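Local coordinates for fusolin (PDB 4YN2), which forms the crystalline spindles of an insect poxvirus that enhance virulence, and probably attacks chitin as a lytic polysaccharide monooxygenase-like protein, at residues S145-P154 with W165-V176. Residues are numbered along the deposited sequence; the frame is centred on the assembly and turned at random.
Sequences SYYEVYITKP and WGNLDLIYNDTV. With NAG (2-acetamido-2-deoxy-beta-D-glucopyranose), chain B.
Tyr147 and Asp174, Val149 and Tyr172, and Ile151 and Asp169 are the hydrogen-bonded pairs that join antiparallel strands 145-152 and 168-174. The bond from Tyr147 N to Asp174 O is nearly straight, at 176°. At Val149 the register slips by one residue. Val149 O is gripped by two donors, Ile171 N at 2.9 Å and the more bent Tyr172 N at 3.2 Å. This is a classic beta bulge. Beyond the strand end, Lys153 N still bonds to Asn167 O.

The Tyr150 ring is held between two side chains. Leu170 CD1 lies over one face, 3.8 Å from the ring centroid, as a CH-pi contact. Trp165 brings its CZ3 edge to the opposite face, with the planes at 76°, a T-shaped pair. Trp165 NE1 bonds to Val87 O, which ties the indole to the chain just after helix 79-86.

On the face of Glu148, Tyr150 and Asn173, polar groups bind the glycan. Tyr150 OH donates to Glu148 OE1 at 2.6 Å, from above the carboxylate plane. OE1 also forms a salt bridge with Arg211. Glu148 OE2 accepts a hydrogen bond from the acetamido N2 of the sugar at 2.7 Å. The sugar is N-linked through Asn173 ND2, and its methyl C8 lies 3.6 Å from Leu170 CD2. With CG anti to its backbone N, Asn173 runs side by side with Glu148, and OD1 sits near Glu148 CG.

At the far end Lys153 bends at its last torsion (-75°) and forms a salt bridge from NZ to Asp169 OD1 at 2.7 Å, met on the syn side of the carboxylate.

On the face of Val149 and Ile151 the packing is largely apolar in the middle: Val149 CB meets Tyr172 CB, and Ile151 CG2 meets Ile171 CG2. Strand 206-214 flanks 145-152 on its second edge. The bulged antiparallel pair thus lies at the edge of a sheet in the beta-sandwich of the lytic polysaccharide monooxygenase fold and carries an N-glycosylation site.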
ATOM      1  N   SER A 145      13.719 -13.109  15.000  1.00  7.27           N
ATOM      2  CA  SER A 145      13.405 -12.075  14.022  1.00  7.02           C
ATOM      3  C   SER A 145      12.676 -10.928  14.705  1.00 10.98           C
ATOM      4  O   SER A 145      12.209 -11.077  15.828  1.00  9.72           O
ATOM      5  CB  SER A 145      12.551 -12.657  12.897  1.00  9.41           C
ATOM      6  OG  SER A 145      11.299 -13.095  13.399  1.00 11.61           O
ATOM      7  N   TYR A 146      12.571  -9.790  14.036  1.00  7.78           N
ATOM      8  CA  TYR A 146      11.824  -8.649  14.561  1.00  7.04           C
ATOM      9  C   TYR A 146      11.172  -7.911  13.413  1.00  9.75           C
ATOM     10  O   TYR A 146      11.505  -8.136  12.248  1.00  7.34           O
ATOM     11  CB  TYR A 146      12.704  -7.703  15.405  1.00  8.73           C
ATOM     12  CG  TYR A 146      13.840  -7.061  14.652  1.00 11.52           C
ATOM     13  CD1 TYR A 146      15.028  -7.740  14.441  1.00 14.64           C
ATOM     14  CD2 TYR A 146      13.754  -5.747  14.205  1.00 11.97           C
ATOM     15  CE1 TYR A 146      16.076  -7.162  13.737  1.00 16.47           C
ATOM     16  CE2 TYR A 146      14.802  -5.151  13.518  1.00 12.12           C
ATOM     17  CZ  TYR A 146      15.976  -5.854  13.304  1.00 20.76           C
ATOM     18  OH  TYR A 146      17.039  -5.296  12.636  1.00 21.69           O
ATOM     19  N   TYR A 147      10.193  -7.080  13.754  1.00  7.59           N
ATOM     20  CA  TYR A 147       9.421  -6.313  12.796  1.00  6.87           C
ATOM     21  C   TYR A 147       9.622  -4.832  12.968  1.00  9.63           C
ATOM     22  O   TYR A 147       9.565  -4.349  14.087  1.00  8.75           O
ATOM     23  CB  TYR A 147       7.926  -6.610  12.977  1.00  7.14           C
ATOM     24  CG  TYR A 147       7.501  -7.933  12.399  1.00  7.77           C
ATOM     25  CD1 TYR A 147       7.634  -9.108  13.125  1.00  9.42           C
ATOM     26  CD2 TYR A 147       6.980  -8.017  11.115  1.00  8.41           C
ATOM     27  CE1 TYR A 147       7.233 -10.330  12.600  1.00  9.17           C
ATOM     28  CE2 TYR A 147       6.590  -9.235  10.572  1.00  9.46           C
ATOM     29  CZ  TYR A 147       6.728 -10.393  11.311  1.00 13.81           C
ATOM     30  OH  TYR A 147       6.323 -11.587  10.779  1.00 13.36           O
ATOM     31  N   GLU A 148       9.817  -4.114  11.862  1.00  6.04           N
ATOM     32  CA  GLU A 148       9.823  -2.664  11.840  1.00  5.97           C
ATOM     33  C   GLU A 148       8.700  -2.242  10.952  1.00  9.75           C
ATOM     34  O   GLU A 148       8.482  -2.873   9.912  1.00  9.36           O
ATOM     35  CB  GLU A 148      11.145  -2.079  11.335  1.00  7.19           C
ATOM     36  CG  GLU A 148      12.336  -2.360  12.230  1.00 11.81           C
ATOM     37  CD  GLU A 148      13.657  -1.951  11.617  1.00 19.71           C
ATOM     38  OE1 GLU A 148      13.687  -1.650  10.403  1.00 14.03           O
ATOM     39  OE2 GLU A 148      14.670  -1.927  12.349  1.00 16.49           O
ATOM     40  N   VAL A 149       7.972  -1.200  11.345  1.00  6.36           N
ATOM     41  CA  VAL A 149       6.925  -0.625  10.521  1.00  5.64           C
ATOM     42  C   VAL A 149       7.246   0.834  10.348  1.00  7.52           C
ATOM     43  O   VAL A 149       7.524   1.525  11.331  1.00  5.93           O
ATOM     44  CB  VAL A 149       5.495  -0.818  11.074  1.00  8.92           C
ATOM     45  CG1 VAL A 149       4.464  -0.354  10.056  1.00  8.68           C
ATOM     46  CG2 VAL A 149       5.246  -2.273  11.450  1.00  8.87           C
ATOM     47  N   TYR A 150       7.236   1.291   9.097  1.00  5.33           N
ATOM     48  CA  TYR A 150       7.423   2.687   8.736  1.00  5.41           C
ATOM     49  C   TYR A 150       6.170   3.160   8.096  1.00  7.71           C
ATOM     50  O   TYR A 150       5.411   2.343   7.590  1.00  6.81           O
ATOM     51  CB  TYR A 150       8.593   2.901   7.760  1.00  6.58           C
ATOM     52  CG  TYR A 150       9.920   2.346   8.212  1.00  7.28           C
ATOM     53  CD1 TYR A 150      10.181   0.980   8.159  1.00  8.32           C
ATOM     54  CD2 TYR A 150      10.921   3.183   8.696  1.00  8.44           C
ATOM     55  CE1 TYR A 150      11.402   0.460   8.574  1.00  7.71           C
ATOM     56  CE2 TYR A 150      12.140   2.667   9.141  1.00  8.73           C
ATOM     57  CZ  TYR A 150      12.370   1.302   9.091  1.00 13.20           C
ATOM     58  OH  TYR A 150      13.568   0.794   9.523  1.00 16.08           O
ATOM     59  N   ILE A 151       5.952   4.460   8.092  1.00  4.84           N
ATOM     60  CA  ILE A 151       4.834   5.071   7.401  1.00  4.56           C
ATOM     61  C   ILE A 151       5.386   6.226   6.601  1.00  7.55           C
ATOM     62  O   ILE A 151       6.317   6.907   7.040  1.00  5.68           O
ATOM     63  CB  ILE A 151       3.664   5.507   8.334  1.00  7.90           C
ATOM     64  CG1 ILE A 151       2.438   5.926   7.498  1.00  7.49           C
ATOM     65  CG2 ILE A 151       4.085   6.628   9.310  1.00  9.65           C
ATOM     66  CD1 ILE A 151       1.151   6.068   8.287  1.00 10.36           C
ATOM     67  N   THR A 152       4.797   6.472   5.444  1.00  3.51           N
ATOM     68  CA  THR A 152       5.197   7.601   4.646  1.00  3.26           C
ATOM     69  C   THR A 152       4.931   8.897   5.410  1.00  9.37           C
ATOM     70  O   THR A 152       3.988   8.984   6.198  1.00  9.04           O
ATOM     71  CB  THR A 152       4.472   7.604   3.316  1.00  5.88           C
ATOM     72  OG1 THR A 152       3.106   7.243   3.528  1.00  6.78           O
ATOM     73  CG2 THR A 152       5.124   6.679   2.296  1.00  4.23           C
ATOM     74  N   LYS A 153       5.738   9.906   5.143  1.00  8.28           N
ATOM     75  CA  LYS A 153       5.581  11.228   5.757  1.00  8.72           C
ATOM     76  C   LYS A 153       4.238  11.854   5.333  1.00 13.57           C
ATOM     77  O   LYS A 153       3.671  11.464   4.307  1.00 12.73           O
ATOM     78  CB  LYS A 153       6.768  12.146   5.415  1.00  9.24           C
ATOM     79  CG  LYS A 153       8.009  11.761   6.202  1.00 10.65           C
ATOM     80  CD  LYS A 153       9.192  12.659   5.923  1.00 15.26           C
ATOM     81  CE  LYS A 153      10.476  12.179   6.579  1.00 17.19           C
ATOM     82  NZ  LYS A 153      10.495  12.438   8.039  1.00 19.16           N
ATOM     83  N   PRO A 154       3.692  12.766   6.168  1.00 11.90           N
ATOM     84  CA  PRO A 154       2.346  13.319   5.927  1.00 12.53           C
ATOM     85  C   PRO A 154       1.989  13.877   4.547  1.00 17.61           C
ATOM     86  O   PRO A 154       0.810  13.800   4.183  1.00 19.61           O
ATOM     87  CB  PRO A 154       2.271  14.454   6.939  1.00 14.55           C
ATOM     88  CG  PRO A 154       3.094  14.001   8.053  1.00 18.30           C
ATOM     89  CD  PRO A 154       4.241  13.273   7.443  1.00 13.66           C
ATOM     90  N   TRP A 165      13.568   5.813   1.647  1.00  7.24           N
ATOM     91  CA  TRP A 165      13.901   5.952   3.061  1.00  8.32           C
ATOM     92  C   TRP A 165      13.751   7.401   3.544  1.00 13.01           C
ATOM     93  O   TRP A 165      13.286   7.619   4.673  1.00 11.09           O
ATOM     94  CB  TRP A 165      15.312   5.436   3.349  1.00  7.37           C
ATOM     95  CG  TRP A 165      15.425   3.949   3.203  1.00  7.93           C
ATOM     96  CD1 TRP A 165      16.041   3.266   2.198  1.00 10.71           C
ATOM     97  CD2 TRP A 165      14.789   2.969   4.024  1.00  8.04           C
ATOM     98  NE1 TRP A 165      15.909   1.912   2.400  1.00 10.35           N
ATOM     99  CE2 TRP A 165      15.109   1.702   3.492  1.00 12.15           C
ATOM    100  CE3 TRP A 165      13.940   3.035   5.136  1.00  9.59           C
ATOM    101  CZ2 TRP A 165      14.679   0.512   4.087  1.00 12.00           C
ATOM    102  CZ3 TRP A 165      13.521   1.857   5.723  1.00 11.04           C
ATOM    103  CH2 TRP A 165      13.878   0.614   5.193  1.00 11.51           C
ATOM    104  N   GLY A 166      14.015   8.355   2.644  1.00 10.28           N
ATOM    105  CA  GLY A 166      13.901   9.777   2.929  1.00 10.64           C
ATOM    106  C   GLY A 166      12.502  10.284   3.197  1.00 14.52           C
ATOM    107  O   GLY A 166      12.366  11.366   3.769  1.00 14.36           O
ATOM    108  N   ASN A 167      11.441   9.551   2.770  1.00 10.04           N
ATOM    109  CA  ASN A 167      10.072   9.996   3.040  1.00  8.61           C
ATOM    110  C   ASN A 167       9.324   8.971   3.900  1.00  9.75           C
ATOM    111  O   ASN A 167       8.091   8.991   3.945  1.00  8.55           O
ATOM    112  CB  ASN A 167       9.304  10.362   1.761  1.00  8.95           C
ATOM    113  CG  ASN A 167       9.092   9.256   0.764  1.00 15.03           C
ATOM    114  OD1 ASN A 167       9.296   8.080   1.036  1.00  6.52           O
ATOM    115  ND2 ASN A 167       8.686   9.618  -0.425  1.00 11.00           N
ATOM    116  N   LEU A 168      10.072   8.153   4.661  1.00  6.28           N
ATOM    117  CA  LEU A 168       9.526   7.177   5.596  1.00  6.35           C
ATOM    118  C   LEU A 168       9.904   7.537   7.022  1.00 11.39           C
ATOM    119  O   LEU A 168      11.035   7.939   7.266  1.00 11.37           O
ATOM    120  CB  LEU A 168      10.052   5.763   5.290  1.00  6.03           C
ATOM    121  CG  LEU A 168       9.430   5.015   4.123  1.00  8.73           C
ATOM    122  CD1 LEU A 168      10.133   3.684   3.946  1.00  8.46           C
ATOM    123  CD2 LEU A 168       7.922   4.844   4.305  1.00  7.12           C
ATOM    124  N   ASP A 169       8.971   7.326   7.960  1.00  8.60           N
ATOM    125  CA  ASP A 169       9.147   7.540   9.399  1.00  8.25           C
ATOM    126  C   ASP A 169       8.967   6.223  10.131  1.00 11.06           C
ATOM    127  O   ASP A 169       7.933   5.590   9.922  1.00  9.20           O
ATOM    128  CB  ASP A 169       8.084   8.513   9.924  1.00 10.07           C
ATOM    129  CG  ASP A 169       8.225   9.947   9.487  1.00 19.38           C
ATOM    130  OD1 ASP A 169       9.371  10.403   9.320  1.00 20.89           O
ATOM    131  OD2 ASP A 169       7.196  10.632   9.384  1.00 21.55           O
ATOM    132  N   LEU A 170       9.902   5.831  11.018  1.00  7.57           N
ATOM    133  CA  LEU A 170       9.754   4.596  11.791  1.00  7.56           C
ATOM    134  C   LEU A 170       8.699   4.803  12.869  1.00 11.38           C
ATOM    135  O   LEU A 170       8.798   5.770  13.616  1.00 11.42           O
ATOM    136  CB  LEU A 170      11.093   4.186  12.420  1.00  7.92           C
ATOM    137  CG  LEU A 170      11.099   2.909  13.289  1.00 11.98           C
ATOM    138  CD1 LEU A 170      10.992   1.662  12.451  1.00 12.01           C
ATOM    139  CD2 LEU A 170      12.365   2.841  14.087  1.00 13.96           C
ATOM    140  N   ILE A 171       7.670   3.938  12.929  1.00  7.64           N
ATOM    141  CA  ILE A 171       6.621   4.039  13.962  1.00  7.58           C
ATOM    142  C   ILE A 171       6.574   2.795  14.859  1.00 12.11           C
ATOM    143  O   ILE A 171       5.875   2.822  15.866  1.00 11.63           O
ATOM    144  CB  ILE A 171       5.225   4.323  13.338  1.00 10.47           C
ATOM    145  CG1 ILE A 171       4.769   3.207  12.364  1.00 11.07           C
ATOM    146  CG2 ILE A 171       5.251   5.695  12.645  1.00 12.25           C
ATOM    147  CD1 ILE A 171       3.307   3.257  11.976  1.00 15.63           C
ATOM    148  N   TYR A 172       7.280   1.707  14.510  1.00  7.89           N
ATOM    149  CA  TYR A 172       7.213   0.490  15.305  1.00  7.28           C
ATOM    150  C   TYR A 172       8.448  -0.361  15.124  1.00 10.35           C
ATOM    151  O   TYR A 172       8.959  -0.481  14.017  1.00  9.66           O
ATOM    152  CB  TYR A 172       5.988  -0.312  14.898  1.00  8.08           C
ATOM    153  CG  TYR A 172       5.663  -1.490  15.782  1.00  9.07           C
ATOM    154  CD1 TYR A 172       4.933  -1.325  16.954  1.00 11.00           C
ATOM    155  CD2 TYR A 172       6.000  -2.784  15.402  1.00 10.04           C
ATOM    156  CE1 TYR A 172       4.566  -2.416  17.738  1.00 10.03           C
ATOM    157  CE2 TYR A 172       5.687  -3.878  16.203  1.00 11.46           C
ATOM    158  CZ  TYR A 172       4.932  -3.697  17.351  1.00 16.04           C
ATOM    159  OH  TYR A 172       4.579  -4.799  18.101  1.00 12.78           O
ATOM    160  N   ASN A 173       8.936  -0.914  16.217  1.00  7.13           N
ATOM    161  CA  ASN A 173      10.078  -1.793  16.221  1.00  7.11           C
ATOM    162  C   ASN A 173       9.938  -2.773  17.383  1.00 11.24           C
ATOM    163  O   ASN A 173      10.039  -2.369  18.544  1.00 10.59           O
ATOM    164  CB  ASN A 173      11.363  -1.004  16.303  1.00  8.34           C
ATOM    165  CG  ASN A 173      12.569  -1.850  16.077  1.00 16.49           C
ATOM    166  OD1 ASN A 173      12.474  -3.030  15.729  1.00 10.13           O
ATOM    167  ND2 ASN A 173      13.730  -1.277  16.284  1.00 17.25           N
ATOM    168  N   ASP A 174       9.683  -4.054  17.080  1.00  6.72           N
ATOM    169  CA  ASP A 174       9.437  -5.030  18.144  1.00  5.93           C
ATOM    170  C   ASP A 174       9.555  -6.461  17.666  1.00 10.13           C
ATOM    171  O   ASP A 174       9.495  -6.713  16.470  1.00  9.32           O
ATOM    172  CB  ASP A 174       7.990  -4.817  18.672  1.00  8.04           C
ATOM    173  CG  ASP A 174       7.697  -5.355  20.069  1.00 14.16           C
ATOM    174  OD1 ASP A 174       8.643  -5.534  20.840  1.00 11.72           O
ATOM    175  OD2 ASP A 174       6.501  -5.517  20.403  1.00 19.76           O
ATOM    176  N   THR A 175       9.700  -7.397  18.617  1.00  8.38           N
ATOM    177  CA  THR A 175       9.553  -8.835  18.381  1.00  8.95           C
ATOM    178  C   THR A 175       8.069  -9.069  18.549  1.00 14.40           C
ATOM    179  O   THR A 175       7.459  -8.457  19.420  1.00 16.19           O
ATOM    180  CB  THR A 175      10.397  -9.688  19.309  1.00 16.25           C
ATOM    181  OG1 THR A 175      10.162  -9.276  20.648  1.00 14.97           O
ATOM    182  CG2 THR A 175      11.856  -9.632  18.967  1.00 20.09           C
ATOM    183  N   VAL A 176       7.479  -9.883  17.704  1.00 10.65           N
ATOM    184  CA  VAL A 176       6.037 -10.078  17.657  1.00 11.02           C
ATOM    185  C   VAL A 176       5.685 -11.531  17.998  1.00 14.49           C
ATOM    186  O   VAL A 176       6.372 -12.443  17.546  1.00 12.48           O
ATOM    187  CB  VAL A 176       5.592  -9.685  16.213  1.00 15.42           C
ATOM    188  CG1 VAL A 176       4.199 -10.177  15.868  1.00 16.20           C
ATOM    189  CG2 VAL A 176       5.710  -8.176  15.998  1.00 15.47           C
TER
HETATM  190  C1  NAG B   1      14.966  -1.980  16.127  1.00 18.00           C
HETATM  191  C2  NAG B   1      16.085  -1.060  15.649  1.00 17.84           C
HETATM  192  C3  NAG B   1      17.366  -1.884  15.531  1.00 19.31           C
HETATM  193  C4  NAG B   1      17.660  -2.612  16.840  1.00 21.47           C
HETATM  194  C5  NAG B   1      16.446  -3.409  17.308  1.00 22.14           C
HETATM  195  C6  NAG B   1      16.629  -4.054  18.666  1.00 25.06           C
HETATM  196  C7  NAG B   1      15.830   0.860  14.120  1.00 19.25           C
HETATM  197  C8  NAG B   1      15.354   1.295  12.769  1.00 19.36           C
HETATM  198  N2  NAG B   1      15.752  -0.457  14.370  1.00 18.17           N
HETATM  199  O3  NAG B   1      18.424  -0.981  15.241  1.00 20.01           O
HETATM  200  O4  NAG B   1      18.736  -3.523  16.668  1.00 25.27           O
HETATM  201  O5  NAG B   1      15.315  -2.533  17.396  1.00 18.96           O
HETATM  202  O6  NAG B   1      17.072  -3.137  19.649  1.00 28.34           O
HETATM  203  O7  NAG B   1      16.285   1.656  14.934  1.00 18.39           O
HETATM  204  O   HOH W   1       9.165 -11.598  15.860  1.00 18.60           O